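Local coordinates for protein gamma-glutamyltranspeptidase (Streptomyces lincolnensis, PDB 6J3A) that probably acts on gamma-glutamyl amide bonds, as an LmbA-like member of the gamma-glutamyltranspeptidase family of N-terminal nucleophile enzymes, at residues A435-S439 with L483-I487; Q278-Q284 with D315-Y320; V72-G77 with A255-P260. All blocks are in the same frame, centred on the assembly; numbering follows the deposited sequence.

How the contacts relate
Contact 1 is the innermost, its centre about 5 Å from the centre of the chain; the centres of contacts 2 and 3 lie about 15 Å from that point. Every touching residue is buried in contacts 1 and 2, whereas contact 3 is only partly buried, with Thr-256 and Ala-259 exposed. The chemistry follows: van der Waals packing of side chains on each other and on backbone joins two strand ends and their loops in contact 1, a glutamine bridges two helices in contact 2, and paired backbone bonds knit neighbouring strands in contact 3. Strand 61-66 links contacts 1 and 3, pairing with both Ala-435 and Arg-73. Contacts 1 and 2 touch: Thr-484 OG1 lies 3.2 Å from Gly-279 CA.

Contact 1 of 3, residues A435-S439 with L483-I487; sequences AATPS and LTPSI
Thr-437 and Pro-485 form the middle of this contact, their CA atoms 5.6 Å apart, and the two segments run in nearly opposite directions, 175° between end-to-end vectors. Despite that antiparallel course the evidence is for side-chain packing and not strand pairing: between the segments no donor and acceptor meet the criteria for a hydrogen bond. The threonine can be followed outward. Its CB stands 4.0 Å from Pro-485 CD. There the side chain forks. OG1, placed beside the backbone N by a chi1 of -60°, lies over the proline ring and is 3.4 Å from Pro-485 CB; Pro-485 N is also close but carries no hydrogen to offer. The other branch, CG2, points back along the opposing segment and reaches Leu-483 CB at 4.0 Å.

Leu-483 continues the packing at one end. Both its methyls bear on Ser-439 CB from one side, CD2 at 3.4 Å and CD1 at 3.6 Å, while the hydroxyl of Ser-439 is bonded to Thr-421 and Arg-459. At the other end Ala-435 CB rests 3.3 Å from Ser-486 O and also meets Pro-485 CB, at 4.0 Å. Thr-484 and Ser-486 turn their CB atoms away from the 435-439 segment, and both hydroxyls bond to Lys-272 NZ.

Thus the end of strand 433-436 and its following loop pack without pairing against strand 486-490 and the loop leading into it; the backbone of Ala-435 bonds to Leu-64, that of Ser-486 to Phe-498. This is consistent with the two-layered beta core of the N-terminal nucleophile hydrolase fold, the family's clan.

Contact 2 of 3, residues Q278-Q284 with D315-Y320; sequences QGPVLLQ and DREAWY
A helix-to-helix contact, between the N-terminal part of helix 280-288 and the C-terminal end of helix 299-319, is held by the amide of Gln-284, which bonds to Tyr-320 and Asp-315 at once. Tyr-320 OH donates to Gln-284 OE1 over 2.7 Å; the acceptor lies at the ring edge, and the C=O...donor angle is 119°, with the hydroxyl tilted out of the carbonyl plane. The other end of the amide donates from Gln-284 NE2 to Asp-315 OD2 at 3.0 Å, meeting the anti lone pair of that oxygen with an N-H...acceptor angle of 153°. Two bonds through one amide fix its rotation. The carboxylate is shared further: OD2 also bonds Tyr-336 OH, and OD1 bonds Gly-355 N.

Apolar contacts fill in alongside. Pro-280 CB is 3.7 Å from Tyr-320 CE2, the proline and tyrosine side chains passing alongside with opposite headings. Val-281, with CG2 anti to the backbone N (CG1 at chi1 86°), sends that methyl to Arg-316 CB at 4.0 Å. Farther along the arginine, CD packs on Gln-278 CB at 3.8 Å before NH2 continues to a salt bridge with Asp-504.

Helix 328-331 abuts Pro-280, Gln-284 and Asp-315, while Leu-282 and Leu-283 of the first helix lean on strand 268-272, and helix 506-519 borders Gln-278 and Val-281.

Contact 3 of 3, residues V72-G77 with A255-P260; sequences VRVLCG and ATYEAP
Leu-75 lays a methyl over one face of the Tyr-257 ring: CD1 sits 4.1 Å from the centroid and 18° off the ring normal, a CH-pi contact. Leu-75 CB, meanwhile, approaches ring atom CE1 at 3.9 Å. These two form the non-hydrogen-bonded pair of an antiparallel ladder between strands 73-77 and 256-258 (axes 147° apart in direction), alternating with the hydrogen-bonded pairs Val-74 with Glu-258 and Cys-76 with Thr-256. Bond lengths support the register, with Val-74 N to Glu-258 O at 2.8 Å and Cys-76 N to Thr-256 O at 2.6 Å.

Arg-73 bends at chi2 (74°) and doubles back, laying one face of its guanidinium over the Glu-258 backbone, NH1 to C at 3.5 Å. An alanine here would lose that layer over the peptide and is likely to leave the Glu-258 to Ala-259 linkage less covered. On the side of the sheet bearing Val-74, Val-74 CG2 lies against Pro-260 CB at 3.9 Å, and Glu-258 reaches out to Arg-478 and Trp-276.

Strand 73-77 lies between strands 256-265 and 61-66. Helix 111-122 packs on Leu-75 and Ala-255, and Asp-121 at its end bonds Tyr-257 OH.

Contact 1 of 3, residues A435-S439 with L483-I487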
loop_
_atom_site.group_PDB
_atom_site.type_symbol
_atom_site.label_atom_id
_atom_site.label_comp_id
_atom_site.label_asym_id
_atom_site.label_seq_id
_atom_site.Cartn_x
_atom_site.Cartn_y
_atom_site.Cartn_z
ATOM N N ALA A 435 16.916 9.312 -3.726
ATOM C CA ALA A 435 16.931 7.854 -3.939
ATOM C C ALA A 435 18.185 7.298 -3.276
ATOM O O ALA A 435 19.296 7.709 -3.618
ATOM C CB ALA A 435 16.921 7.512 -5.421
ATOM N N ALA A 436 18.010 6.381 -2.326
ATOM C CA ALA A 436 19.135 5.857 -1.546
ATOM C C ALA A 436 19.054 4.354 -1.484
ATOM O O ALA A 436 17.972 3.795 -1.340
ATOM C CB ALA A 436 19.126 6.432 -0.140
ATOM N N THR A 437 20.213 3.711 -1.548
ATOM C CA THR A 437 20.316 2.262 -1.493
ATOM C C THR A 437 21.199 1.900 -0.305
ATOM O O THR A 437 22.373 1.632 -0.487
ATOM C CB THR A 437 20.898 1.735 -2.824
ATOM O OG1 THR A 437 20.036 2.118 -3.900
ATOM C CG2 THR A 437 21.027 0.223 -2.842
ATOM N N PRO A 438 20.648 1.928 0.929
ATOM C CA PRO A 438 21.471 1.572 2.083
ATOM C C PRO A 438 21.608 0.068 2.289
ATOM O O PRO A 438 20.677 -0.688 2.027
ATOM C CB PRO A 438 20.731 2.216 3.256
ATOM C CG PRO A 438 19.317 2.191 2.832
ATOM C CD PRO A 438 19.339 2.451 1.357
ATOM N N SER A 439 22.770 -0.342 2.782
ATOM C CA SER A 439 23.120 -1.748 2.874
ATOM C C SER A 439 24.277 -1.936 3.832
ATOM O O SER A 439 24.833 -0.967 4.343
ATOM C CB SER A 439 23.518 -2.257 1.490
ATOM O OG SER A 439 23.791 -3.647 1.498
ATOM N N LEU A 483 25.767 -1.187 -4.637
ATOM C CA LEU A 483 24.719 -0.242 -4.268
ATOM C C LEU A 483 24.604 0.856 -5.311
ATOM O O LEU A 483 25.564 1.582 -5.560
ATOM C CB LEU A 483 25.031 0.370 -2.902
ATOM C CG LEU A 483 25.444 -0.631 -1.804
ATOM C CD1 LEU A 483 25.518 0.085 -0.464
ATOM C CD2 LEU A 483 24.542 -1.870 -1.749
ATOM N N THR A 484 23.415 0.990 -5.893
ATOM C CA THR A 484 23.245 1.795 -7.078
ATOM C C THR A 484 21.829 2.351 -7.242
ATOM O O THR A 484 21.021 1.823 -8.017
ATOM C CB THR A 484 23.701 1.023 -8.334
ATOM O OG1 THR A 484 23.443 1.822 -9.488
ATOM C CG2 THR A 484 23.014 -0.348 -8.463
ATOM N N PRO A 485 21.534 3.458 -6.543
ATOM C CA PRO A 485 20.252 4.131 -6.769
ATOM C C PRO A 485 20.218 4.871 -8.110
ATOM O O PRO A 485 21.259 5.046 -8.752
ATOM C CB PRO A 485 20.148 5.116 -5.596
ATOM C CG PRO A 485 21.550 5.366 -5.169
ATOM C CD PRO A 485 22.388 4.190 -5.589
ATOM N N SER A 486 19.029 5.318 -8.501
ATOM C CA SER A 486 18.819 6.008 -9.777
ATOM C C SER A 486 17.949 7.234 -9.607
ATOM O O SER A 486 17.059 7.274 -8.745
ATOM C CB SER A 486 18.132 5.091 -10.792
ATOM O OG SER A 486 18.786 3.840 -10.891
ATOM N N ILE A 487 18.230 8.237 -10.427
ATOM C CA ILE A 487 17.308 9.335 -10.664
ATOM C C ILE A 487 17.207 9.522 -12.179
ATOM O O ILE A 487 18.215 9.534 -12.878
ATOM C CB ILE A 487 17.739 10.628 -9.928
ATOM C CG1 ILE A 487 17.442 10.489 -8.432
ATOM C CG2 ILE A 487 17.007 11.843 -10.499
ATOM C CD1 ILE A 487 17.710 11.723 -7.592
#

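Contact 2 of 3, residues Q278-Q284 with D315-Y320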
loop_
_atom_site.group_PDB
_atom_site.type_symbol
_atom_site.label_atom_id
_atom_site.label_comp_id
_atom_site.label_asym_id
_atom_site.label_seq_id
_atom_site.Cartn_x
_atom_site.Cartn_y
_atom_site.Cartn_z
ATOM N N GLN A 278 28.789 0.076 -9.095
ATOM C CA GLN A 278 28.385 -0.505 -10.391
ATOM C C GLN A 278 27.431 0.406 -11.184
ATOM O O GLN A 278 27.020 0.048 -12.297
ATOM C CB GLN A 278 27.724 -1.884 -10.212
ATOM C CG GLN A 278 26.350 -1.882 -9.527
ATOM C CD GLN A 278 25.605 -3.211 -9.627
ATOM O OE1 GLN A 278 24.863 -3.573 -8.722
ATOM N NE2 GLN A 278 25.776 -3.928 -10.738
ATOM N N GLY A 279 27.062 1.553 -10.610
ATOM C CA GLY A 279 26.054 2.457 -11.178
ATOM C C GLY A 279 26.098 2.630 -12.681
ATOM O O GLY A 279 25.090 2.415 -13.375
ATOM N N PRO A 280 27.276 3.000 -13.202
ATOM C CA PRO A 280 27.465 3.187 -14.633
ATOM C C PRO A 280 27.153 2.007 -15.556
ATOM O O PRO A 280 26.979 2.231 -16.752
ATOM C CB PRO A 280 28.934 3.565 -14.719
ATOM C CG PRO A 280 29.171 4.323 -13.458
ATOM C CD PRO A 280 28.434 3.507 -12.443
ATOM N N VAL A 281 27.053 0.789 -15.025
ATOM C CA VAL A 281 26.750 -0.378 -15.850
ATOM C C VAL A 281 25.333 -0.332 -16.446
ATOM O O VAL A 281 25.088 -0.918 -17.508
ATOM C CB VAL A 281 27.009 -1.703 -15.089
ATOM C CG1 VAL A 281 25.812 -2.145 -14.253
ATOM C CG2 VAL A 281 27.390 -2.806 -16.065
ATOM N N LEU A 282 24.414 0.353 -15.754
ATOM C CA LEU A 282 23.076 0.658 -16.290
ATOM C C LEU A 282 23.211 1.578 -17.505
ATOM O O LEU A 282 22.640 1.318 -18.569
ATOM C CB LEU A 282 22.185 1.322 -15.218
ATOM C CG LEU A 282 20.663 1.354 -15.500
ATOM C CD1 LEU A 282 19.838 1.376 -14.212
ATOM C CD2 LEU A 282 20.244 2.515 -16.408
ATOM N N LEU A 283 23.985 2.647 -17.324
ATOM C CA LEU A 283 24.252 3.612 -18.382
ATOM C C LEU A 283 24.913 2.931 -19.605
ATOM O O LEU A 283 24.536 3.204 -20.742
ATOM C CB LEU A 283 25.102 4.783 -17.848
ATOM C CG LEU A 283 24.655 5.516 -16.566
ATOM C CD1 LEU A 283 25.582 6.653 -16.158
ATOM C CD2 LEU A 283 23.266 6.074 -16.754
ATOM N N GLN A 284 25.862 2.027 -19.368
ATOM C CA GLN A 284 26.505 1.267 -20.458
ATOM C C GLN A 284 25.517 0.390 -21.213
ATOM O O GLN A 284 25.621 0.229 -22.425
ATOM C CB GLN A 284 27.662 0.408 -19.937
ATOM C CG GLN A 284 28.941 1.198 -19.689
ATOM C CD GLN A 284 30.197 0.359 -19.734
ATOM O OE1 GLN A 284 30.977 0.362 -18.787
ATOM N NE2 GLN A 284 30.406 -0.364 -20.840
ATOM N N ASP A 315 32.644 -5.179 -18.875
ATOM C CA ASP A 315 33.320 -3.886 -18.780
ATOM C C ASP A 315 33.367 -3.419 -17.332
ATOM O O ASP A 315 34.375 -2.883 -16.897
ATOM C CB ASP A 315 32.642 -2.830 -19.671
ATOM C CG ASP A 315 33.161 -2.835 -21.121
ATOM O OD1 ASP A 315 34.165 -3.529 -21.434
ATOM O OD2 ASP A 315 32.559 -2.105 -21.954
ATOM N N ARG A 316 32.278 -3.642 -16.592
ATOM C CA ARG A 316 32.245 -3.397 -15.146
ATOM C C ARG A 316 33.393 -4.103 -14.403
ATOM O O ARG A 316 34.118 -3.489 -13.618
ATOM C CB ARG A 316 30.911 -3.835 -14.562
ATOM C CG ARG A 316 30.752 -3.514 -13.083
ATOM C CD ARG A 316 29.603 -4.271 -12.450
ATOM N NE ARG A 316 29.983 -5.624 -12.032
ATOM C CZ ARG A 316 29.270 -6.411 -11.227
ATOM N NH1 ARG A 316 29.721 -7.623 -10.918
ATOM N NH2 ARG A 316 28.120 -5.996 -10.709
ATOM N N GLU A 317 33.536 -5.397 -14.665
ATOM C CA GLU A 317 34.575 -6.211 -14.039
ATOM C C GLU A 317 35.992 -5.780 -14.412
ATOM O O GLU A 317 36.881 -5.702 -13.556
ATOM C CB GLU A 317 34.398 -7.680 -14.429
ATOM C CG GLU A 317 35.302 -8.635 -13.658
ATOM C CD GLU A 317 35.160 -8.468 -12.159
ATOM O OE1 GLU A 317 34.011 -8.480 -11.670
ATOM O OE2 GLU A 317 36.180 -8.287 -11.471
ATOM N N ALA A 318 36.194 -5.543 -15.701
ATOM C CA ALA A 318 37.490 -5.119 -16.237
ATOM C C ALA A 318 37.913 -3.721 -15.809
ATOM O O ALA A 318 39.078 -3.506 -15.495
ATOM C CB ALA A 318 37.476 -5.201 -17.755
ATOM N N TRP A 319 36.973 -2.783 -15.808
ATOM C CA TRP A 319 37.303 -1.358 -15.724
ATOM C C TRP A 319 36.881 -0.638 -14.444
ATOM O O TRP A 319 37.487 0.380 -14.103
ATOM C CB TRP A 319 36.761 -0.627 -16.965
ATOM C CG TRP A 319 37.326 -1.209 -18.236
ATOM C CD1 TRP A 319 36.658 -1.921 -19.190
ATOM C CD2 TRP A 319 38.689 -1.168 -18.646
ATOM N NE1 TRP A 319 37.519 -2.308 -20.184
ATOM C CE2 TRP A 319 38.776 -1.867 -19.870
ATOM C CE3 TRP A 319 39.853 -0.602 -18.098
ATOM C CZ2 TRP A 319 39.982 -2.013 -20.559
ATOM C CZ3 TRP A 319 41.050 -0.751 -18.772
ATOM C CH2 TRP A 319 41.106 -1.449 -19.997
ATOM N N TYR A 320 35.874 -1.146 -13.726
ATOM C CA TYR A 320 35.300 -0.379 -12.598
ATOM C C TYR A 320 36.058 -0.619 -11.314
ATOM O O TYR A 320 36.644 -1.681 -11.098
ATOM C CB TYR A 320 33.824 -0.683 -12.347
ATOM C CG TYR A 320 32.843 -0.239 -13.417
ATOM C CD1 TYR A 320 33.208 -0.125 -14.768
ATOM C CD2 TYR A 320 31.509 0.011 -13.084
ATOM C CE1 TYR A 320 32.285 0.239 -15.735
ATOM C CE2 TYR A 320 30.581 0.373 -14.050
ATOM C CZ TYR A 320 30.974 0.482 -15.375
ATOM O OH TYR A 320 30.060 0.846 -16.338
#

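Contact 3 of 3, residues V72-G77 with A255-P260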
loop_
_atom_site.group_PDB
_atom_site.type_symbol
_atom_site.label_atom_id
_atom_site.label_comp_id
_atom_site.label_asym_id
_atom_site.label_seq_id
_atom_site.Cartn_x
_atom_site.Cartn_y
_atom_site.Cartn_z
ATOM N N VAL A 72 21.280 17.642 -9.874
ATOM C CA VAL A 72 21.351 16.269 -9.394
ATOM C C VAL A 72 22.775 15.993 -8.881
ATOM O O VAL A 72 23.761 16.194 -9.586
ATOM C CB VAL A 72 20.935 15.247 -10.475
ATOM C CG1 VAL A 72 21.113 13.808 -9.991
ATOM C CG2 VAL A 72 19.481 15.443 -10.831
ATOM N N ARG A 73 22.847 15.506 -7.649
ATOM C CA ARG A 73 24.076 15.461 -6.882
ATOM C C ARG A 73 24.120 14.113 -6.156
ATOM O O ARG A 73 23.086 13.599 -5.729
ATOM C CB ARG A 73 24.065 16.650 -5.907
ATOM C CG ARG A 73 25.414 17.143 -5.419
ATOM C CD ARG A 73 26.181 17.922 -6.478
ATOM N NE ARG A 73 27.477 18.334 -5.935
ATOM C CZ ARG A 73 28.649 18.327 -6.577
ATOM N NH1 ARG A 73 28.759 17.929 -7.845
ATOM N NH2 ARG A 73 29.742 18.722 -5.926
ATOM N N VAL A 74 25.313 13.526 -6.071
ATOM C CA VAL A 74 25.560 12.251 -5.376
ATOM C C VAL A 74 26.214 12.536 -4.029
ATOM O O VAL A 74 27.143 13.334 -3.952
ATOM C CB VAL A 74 26.502 11.327 -6.189
ATOM C CG1 VAL A 74 26.969 10.130 -5.373
ATOM C CG2 VAL A 74 25.819 10.825 -7.446
ATOM N N LEU A 75 25.729 11.866 -2.985
ATOM C CA LEU A 75 26.324 11.920 -1.652
ATOM C C LEU A 75 26.878 10.536 -1.334
ATOM O O LEU A 75 26.125 9.594 -1.090
ATOM C CB LEU A 75 25.312 12.389 -0.604
ATOM C CG LEU A 75 25.743 12.378 0.867
ATOM C CD1 LEU A 75 27.133 12.949 1.096
ATOM C CD2 LEU A 75 24.732 13.146 1.696
ATOM N N CYS A 76 28.204 10.431 -1.369
ATOM C CA CYS A 76 28.896 9.173 -1.207
ATOM C C CYS A 76 29.034 8.818 0.257
ATOM O O CYS A 76 29.781 9.463 1.000
ATOM C CB CYS A 76 30.286 9.218 -1.832
ATOM S SG CYS A 76 31.211 7.685 -1.548
ATOM N N GLY A 77 28.317 7.767 0.644
ATOM C CA GLY A 77 28.449 7.168 1.965
ATOM C C GLY A 77 28.983 5.754 1.891
ATOM O O GLY A 77 28.697 4.942 2.764
ATOM N N ALA A 255 31.858 11.320 4.648
ATOM C CA ALA A 255 31.108 11.181 3.413
ATOM C C ALA A 255 31.376 12.421 2.561
ATOM O O ALA A 255 31.608 13.518 3.093
ATOM C CB ALA A 255 29.633 11.044 3.718
ATOM N N THR A 256 31.372 12.231 1.247
ATOM C CA THR A 256 31.653 13.311 0.297
ATOM C C THR A 256 30.565 13.424 -0.754
ATOM O O THR A 256 29.790 12.485 -0.945
ATOM C CB THR A 256 32.984 13.083 -0.434
ATOM O OG1 THR A 256 33.002 11.766 -0.994
ATOM C CG2 THR A 256 34.136 13.240 0.526
ATOM N N TYR A 257 30.543 14.571 -1.439
ATOM C CA TYR A 257 29.606 14.848 -2.535
ATOM C C TYR A 257 30.284 14.666 -3.892
ATOM O O TYR A 257 31.487 14.854 -4.015
ATOM C CB TYR A 257 29.075 16.274 -2.449
ATOM C CG TYR A 257 28.027 16.528 -1.383
ATOM C CD1 TYR A 257 26.726 16.023 -1.503
ATOM C CD2 TYR A 257 28.320 17.324 -0.271
ATOM C CE1 TYR A 257 25.759 16.286 -0.532
ATOM C CE2 TYR A 257 27.362 17.588 0.702
ATOM C CZ TYR A 257 26.084 17.075 0.568
ATOM O OH TYR A 257 25.135 17.334 1.531
ATOM N N GLU A 258 29.500 14.313 -4.910
ATOM C CA GLU A 258 30.005 14.110 -6.276
ATOM C C GLU A 258 28.977 14.457 -7.330
ATOM O O GLU A 258 27.778 14.470 -7.069
ATOM C CB GLU A 258 30.415 12.663 -6.485
ATOM C CG GLU A 258 31.698 12.332 -5.778
ATOM C CD GLU A 258 32.047 10.873 -5.830
ATOM O OE1 GLU A 258 31.478 10.132 -6.670
ATOM O OE2 GLU A 258 32.921 10.488 -5.023
ATOM N N ALA A 259 29.465 14.736 -8.530
ATOM C CA ALA A 259 28.606 14.816 -9.685
ATOM C C ALA A 259 28.199 13.381 -9.969
ATOM O O ALA A 259 28.994 12.464 -9.745
ATOM C CB ALA A 259 29.354 15.398 -10.875
ATOM N N PRO A 260 26.968 13.175 -10.463
ATOM C CA PRO A 260 26.568 11.843 -10.904
ATOM C C PRO A 260 27.178 11.486 -12.245
ATOM O O PRO A 260 27.556 12.365 -13.004
ATOM C CB PRO A 260 25.052 11.971 -11.067
ATOM C CG PRO A 260 24.842 13.410 -11.415
ATOM C CD PRO A 260 25.878 14.157 -10.627
#